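Malonyl-CoA-[acyl-carrier-protein] transacylase (Coxiella burnetii, PDB 3TQE) probably transfers the malonyl group from malonyl-CoA to holo acyl carrier protein, the step that supplies malonyl-ACP for fatty acid synthesis. Local coordinates at residues Y46-L51 / Q67-T72; E127-G132 / P207-A212. All coordinates share one frame; numbering follows the deposited sequence.

Interaction 1: Y46-L51 / Q67-T72; sequences YDLWAL and QPALLT
Leu-48 carries this contact almost alone, pushing its two methyls into the flank of helix 63-83. Its CG stands anti to the backbone N (chi1 -177°), which carries both methyls toward Ala-69 and Thr-72. CD1 settles on the backbone and methyl of Ala-69, 4.0 Å from its CA. CD2 meets Thr-72 tip to tip, 3.4 Å from OG1, and also touches CB and CG2 of that threonine. Phe-37 of helix 31-44 packs on both Leu-48 and Thr-72 and helps bury this part.

The other side is looser. Tyr-46, partly exposed, crosses Pro-68 at about a right angle, and its OH comes no closer than 4.1 Å to Pro-68 CG. Farther out still, exposed Asp-47 caps the helix that Leu-48 begins: its OD1 accepts from Ala-50 N at 3.0 Å, met from above the carboxylate plane.

No hydrogen bond crosses between the segments. The Thr-72 hydroxyl is turned back on its own helix, where OG1 donates to Pro-68 O at 2.7 Å, while Thr-72 N reaches the same oxygen from the opposite face. The hydroxyl's hydrogen bond thus stays within its own helix, and the join between the segments rests on van der Waals packing.

Interaction 2: E127-G132 / P207-A212; sequences EAVPVG and PLMQPA
Ala-128 and Val-129, on the last part of the helix 111-128 region, pack against the 3-10 segment that leads into helix 210-220. The apolar contacts gather round the methyl of Ala-128. One neighbour is the methyl of Met-209, a selenomethionine here. Its CB points away from Ala-128 and Val-129, but the chain bends at chi2 (-60°) and again at chi3. This hook returns Met-209 CE to 3.7 Å from Ala-128 CB, and CE also touches Val-129 CG2. Val-129 CG2 meets Leu-208 CB at 3.7 Å, with Leu-208 CD1 a little farther off. On Ala-212 the Ala-128 methyl meets CB at 4.2 Å; these two small side chains let the backbones come close, with the CA atoms of Ala-128 and Ala-212 5.6 Å apart.

The polar link is indirect. One water donates to Ala-128 O at 3.1 Å and to Leu-208 O at 2.7 Å, bridging two carbonyls that could not bond to each other; no direct hydrogen bond joins the segments.

Beyond them, Glu-127 forms a salt bridge with Arg-215, a further tie between helices 111-128 and 210-220. Pro-203 touches both Val-129 and Met-209, Met-125 lies on Met-209, and the predicted active-site His-205 is about 6 Å from the Met-209 side chain. The contact thus sits where the chain leads from helix 111-128 toward strand 134-140, beside the start of helix 210-220.

Interaction 1 closes before interaction 2 opens along the chain, and both belong to the acyl transferase domain. Their centres are 23 Å apart and their nearest atoms about 8 Å, with no touch. Helix 111-128 connects them: its side chains pack on those of segment 67-72, and its later part brings Ala-128 to interaction 2. Arg-121 of that helix bonds to Gln-67 and lines a pocket holding a glycine, together with Ser-96 and His-205, the predicted active-site pair. Interaction 2 is the nearer to both of these residues; in interaction 1 the Pro-68 side chain lies about 12 Å from that of Ser-96, and the contact packs helices behind the pocket.

Interaction 1: Y46-L51 / Q67-T72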
loop_
_atom_site.group_PDB
_atom_site.type_symbol
_atom_site.label_atom_id
_atom_site.label_comp_id
_atom_site.label_asym_id
_atom_site.label_seq_id
_atom_site.Cartn_x
_atom_site.Cartn_y
_atom_site.Cartn_z
ATOM N N TYR A 46 -5.934 10.408 19.538
ATOM C CA TYR A 46 -5.059 9.654 20.422
ATOM C C TYR A 46 -3.638 9.827 19.900
ATOM O O TYR A 46 -3.431 10.325 18.785
ATOM C CB TYR A 46 -5.422 8.172 20.503
ATOM C CG TYR A 46 -5.290 7.424 19.199
ATOM C CD1 TYR A 46 -4.096 6.826 18.850
ATOM C CD2 TYR A 46 -6.344 7.339 18.302
ATOM C CE1 TYR A 46 -3.936 6.174 17.652
ATOM C CE2 TYR A 46 -6.206 6.647 17.119
ATOM C CZ TYR A 46 -4.986 6.072 16.799
ATOM O OH TYR A 46 -4.848 5.427 15.626
ATOM N N ASP A 47 -2.671 9.441 20.721
ATOM C CA ASP A 47 -1.264 9.653 20.421
ATOM C C ASP A 47 -0.777 8.523 19.555
ATOM O O ASP A 47 -0.470 7.418 20.007
ATOM C CB ASP A 47 -0.476 9.736 21.722
ATOM C CG ASP A 47 0.970 10.069 21.513
ATOM O OD1 ASP A 47 1.493 9.922 20.387
ATOM O OD2 ASP A 47 1.592 10.457 22.516
ATOM N N LEU A 48 -0.750 8.784 18.260
ATOM C CA LEU A 48 -0.383 7.768 17.311
ATOM C C LEU A 48 1.076 7.360 17.443
ATOM O O LEU A 48 1.408 6.198 17.279
ATOM C CB LEU A 48 -0.661 8.264 15.915
ATOM C CG LEU A 48 -0.385 7.273 14.794
ATOM C CD1 LEU A 48 -1.197 5.979 14.908
ATOM C CD2 LEU A 48 -0.670 7.981 13.449
ATOM N N TRP A 49 1.943 8.315 17.716
ATOM C CA TRP A 49 3.352 7.961 17.875
ATOM C C TRP A 49 3.552 6.988 19.035
ATOM O O TRP A 49 4.236 5.994 18.905
ATOM C CB TRP A 49 4.164 9.208 18.093
ATOM C CG TRP A 49 5.618 8.976 18.218
ATOM C CD1 TRP A 49 6.356 9.117 19.340
ATOM C CD2 TRP A 49 6.525 8.606 17.179
ATOM N NE1 TRP A 49 7.690 8.876 19.071
ATOM C CE2 TRP A 49 7.816 8.551 17.748
ATOM C CE3 TRP A 49 6.374 8.313 15.834
ATOM C CZ2 TRP A 49 8.939 8.200 17.012
ATOM C CZ3 TRP A 49 7.493 7.999 15.092
ATOM C CH2 TRP A 49 8.762 7.940 15.683
ATOM N N ALA A 50 2.876 7.256 20.150
ATOM C CA ALA A 50 2.956 6.391 21.290
ATOM C C ALA A 50 2.467 5.003 20.963
ATOM O O ALA A 50 3.067 4.008 21.362
ATOM C CB ALA A 50 2.169 6.983 22.435
ATOM N N LEU A 51 1.403 4.922 20.169
ATOM C CA LEU A 51 0.876 3.637 19.796
ATOM C C LEU A 51 1.878 2.893 18.939
ATOM O O LEU A 51 2.122 1.726 19.152
ATOM C CB LEU A 51 -0.456 3.805 19.062
ATOM C CG LEU A 51 -1.249 2.560 18.698
ATOM C CD1 LEU A 51 -2.716 2.955 18.507
ATOM C CD2 LEU A 51 -0.763 1.888 17.463
ATOM N N GLN A 67 -3.864 1.380 9.442
ATOM C CA GLN A 67 -3.989 2.249 8.304
ATOM C C GLN A 67 -3.515 3.686 8.558
ATOM O O GLN A 67 -2.681 4.192 7.830
ATOM C CB GLN A 67 -5.362 2.174 7.664
ATOM C CG GLN A 67 -5.594 0.767 7.108
ATOM C CD GLN A 67 -6.731 0.638 6.140
ATOM O OE1 GLN A 67 -7.033 1.560 5.387
ATOM N NE2 GLN A 67 -7.326 -0.556 6.101
ATOM N N PRO A 68 -4.018 4.353 9.591
ATOM C CA PRO A 68 -3.492 5.687 9.851
ATOM C C PRO A 68 -2.013 5.673 10.257
ATOM O O PRO A 68 -1.297 6.609 9.943
ATOM C CB PRO A 68 -4.383 6.232 10.971
ATOM C CG PRO A 68 -5.079 5.065 11.514
ATOM C CD PRO A 68 -5.173 4.039 10.438
ATOM N N ALA A 69 -1.552 4.620 10.918
ATOM C CA ALA A 69 -0.156 4.523 11.322
ATOM C C ALA A 69 0.730 4.526 10.088
ATOM O O ALA A 69 1.720 5.236 10.024
ATOM C CB ALA A 69 0.079 3.274 12.125
ATOM N N LEU A 70 0.375 3.698 9.113
ATOM C CA LEU A 70 1.210 3.582 7.926
ATOM C C LEU A 70 1.092 4.795 7.034
ATOM O O LEU A 70 2.077 5.253 6.441
ATOM C CB LEU A 70 0.863 2.336 7.167
ATOM C CG LEU A 70 1.488 1.099 7.766
ATOM C CD1 LEU A 70 0.918 -0.106 7.024
ATOM C CD2 LEU A 70 3.026 1.135 7.697
ATOM N N LEU A 71 -0.107 5.357 6.915
ATOM C CA LEU A 71 -0.225 6.579 6.136
ATOM C C LEU A 71 0.688 7.646 6.723
ATOM O O LEU A 71 1.416 8.350 6.013
ATOM C CB LEU A 71 -1.667 7.073 6.110
ATOM C CG LEU A 71 -1.867 8.444 5.506
ATOM C CD1 LEU A 71 -1.553 8.375 4.035
ATOM C CD2 LEU A 71 -3.270 8.966 5.784
ATOM N N THR A 72 0.671 7.761 8.037
ATOM C CA THR A 72 1.453 8.781 8.735
ATOM C C THR A 72 2.944 8.511 8.571
ATOM O O THR A 72 3.704 9.423 8.306
ATOM C CB THR A 72 1.021 8.853 10.200
ATOM O OG1 THR A 72 -0.364 9.165 10.257
ATOM C CG2 THR A 72 1.798 9.931 10.948
#

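Interaction 2: E127-G132 / P207-A212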
loop_
_atom_site.group_PDB
_atom_site.type_symbol
_atom_site.label_atom_id
_atom_site.label_comp_id
_atom_site.label_asym_id
_atom_site.label_seq_id
_atom_site.Cartn_x
_atom_site.Cartn_y
_atom_site.Cartn_z
ATOM N N GLU A 127 -15.240 -4.325 9.471
ATOM C CA GLU A 127 -16.622 -4.656 9.773
ATOM C C GLU A 127 -17.329 -5.355 8.644
ATOM O O GLU A 127 -18.456 -5.847 8.828
ATOM C CB GLU A 127 -17.366 -3.381 10.153
ATOM C CG GLU A 127 -16.844 -2.792 11.426
ATOM C CD GLU A 127 -17.640 -1.572 11.888
ATOM O OE1 GLU A 127 -18.760 -1.379 11.353
ATOM O OE2 GLU A 127 -17.147 -0.812 12.774
ATOM N N ALA A 128 -16.707 -5.434 7.471
ATOM C CA ALA A 128 -17.434 -5.887 6.298
ATOM C C ALA A 128 -17.810 -7.349 6.376
ATOM O O ALA A 128 -18.864 -7.708 5.906
ATOM C CB ALA A 128 -16.644 -5.632 5.043
ATOM N N VAL A 129 -16.919 -8.159 6.935
ATOM C CA VAL A 129 -17.089 -9.613 6.994
ATOM C C VAL A 129 -17.016 -10.041 8.449
ATOM O O VAL A 129 -16.105 -9.648 9.157
ATOM C CB VAL A 129 -15.950 -10.301 6.189
ATOM C CG1 VAL A 129 -15.999 -11.806 6.282
ATOM C CG2 VAL A 129 -16.020 -9.863 4.725
ATOM N N PRO A 130 -17.963 -10.894 8.899
ATOM C CA PRO A 130 -17.871 -11.265 10.279
ATOM C C PRO A 130 -16.572 -11.983 10.597
ATOM O O PRO A 130 -15.981 -12.675 9.749
ATOM C CB PRO A 130 -19.077 -12.181 10.486
ATOM C CG PRO A 130 -20.007 -11.848 9.414
ATOM C CD PRO A 130 -19.161 -11.437 8.250
ATOM N N VAL A 131 -16.118 -11.797 11.826
ATOM C CA VAL A 131 -14.920 -12.439 12.337
ATOM C C VAL A 131 -14.835 -13.914 11.904
ATOM O O VAL A 131 -15.808 -14.657 12.033
ATOM C CB VAL A 131 -14.896 -12.387 13.900
ATOM C CG1 VAL A 131 -16.141 -13.057 14.484
ATOM C CG2 VAL A 131 -13.641 -13.072 14.424
ATOM N N GLY A 132 -13.697 -14.301 11.324
ATOM C CA GLY A 132 -13.447 -15.694 10.935
ATOM C C GLY A 132 -13.959 -16.113 9.569
ATOM O O GLY A 132 -13.604 -17.185 9.075
ATOM N N PRO A 207 -15.026 -8.793 -3.697
ATOM C CA PRO A 207 -16.381 -8.299 -3.524
ATOM C C PRO A 207 -16.927 -8.347 -2.103
ATOM O O PRO A 207 -17.892 -7.653 -1.801
ATOM C CB PRO A 207 -17.184 -9.220 -4.444
ATOM C CG PRO A 207 -16.243 -9.571 -5.485
ATOM C CD PRO A 207 -14.942 -9.738 -4.820
ATOM N N LEU A 208 -16.303 -9.102 -1.207
ATOM C CA LEU A 208 -16.731 -9.057 0.183
ATOM C C LEU A 208 -16.536 -7.705 0.837
ATOM O O LEU A 208 -17.123 -7.433 1.869
ATOM C CB LEU A 208 -16.022 -10.110 1.012
ATOM C CG LEU A 208 -16.301 -11.534 0.560
ATOM C CD1 LEU A 208 -15.560 -12.460 1.481
ATOM C CD2 LEU A 208 -17.807 -11.818 0.560
HETATM N N MSE A 209 -15.715 -6.853 0.228
HETATM C CA MSE A 209 -15.529 -5.519 0.735
HETATM C C MSE A 209 -16.604 -4.555 0.268
HETATM O O MSE A 209 -16.578 -3.393 0.648
HETATM C CB MSE A 209 -14.169 -4.996 0.315
HETATM C CG MSE A 209 -13.009 -5.590 1.012
HETATM SE SE MSE A 209 -12.979 -5.356 2.951
HETATM C CE MSE A 209 -13.659 -7.097 3.426
ATOM N N GLN A 210 -17.568 -5.007 -0.538
ATOM C CA GLN A 210 -18.531 -4.065 -1.049
ATOM C C GLN A 210 -19.253 -3.258 0.054
ATOM O O GLN A 210 -19.465 -2.072 -0.110
ATOM C CB GLN A 210 -19.534 -4.743 -1.965
ATOM C CG GLN A 210 -20.423 -3.757 -2.696
ATOM C CD GLN A 210 -19.671 -2.847 -3.660
ATOM O OE1 GLN A 210 -18.867 -3.304 -4.466
ATOM N NE2 GLN A 210 -19.937 -1.540 -3.571
ATOM N N PRO A 211 -19.600 -3.873 1.185
ATOM C CA PRO A 211 -20.264 -3.057 2.205
ATOM C C PRO A 211 -19.378 -1.931 2.707
ATOM O O PRO A 211 -19.855 -0.844 3.009
ATOM C CB PRO A 211 -20.525 -4.056 3.325
ATOM C CG PRO A 211 -20.573 -5.368 2.641
ATOM C CD PRO A 211 -19.608 -5.305 1.528
ATOM N N ALA A 212 -18.082 -2.193 2.808
ATOM C CA ALA A 212 -17.137 -1.171 3.218
ATOM C C ALA A 212 -16.993 -0.104 2.156
ATOM O O ALA A 212 -16.885 1.069 2.469
ATOM C CB ALA A 212 -15.793 -1.804 3.492
HETATM O O HOH W 1 -19.202 -8.775 2.998
#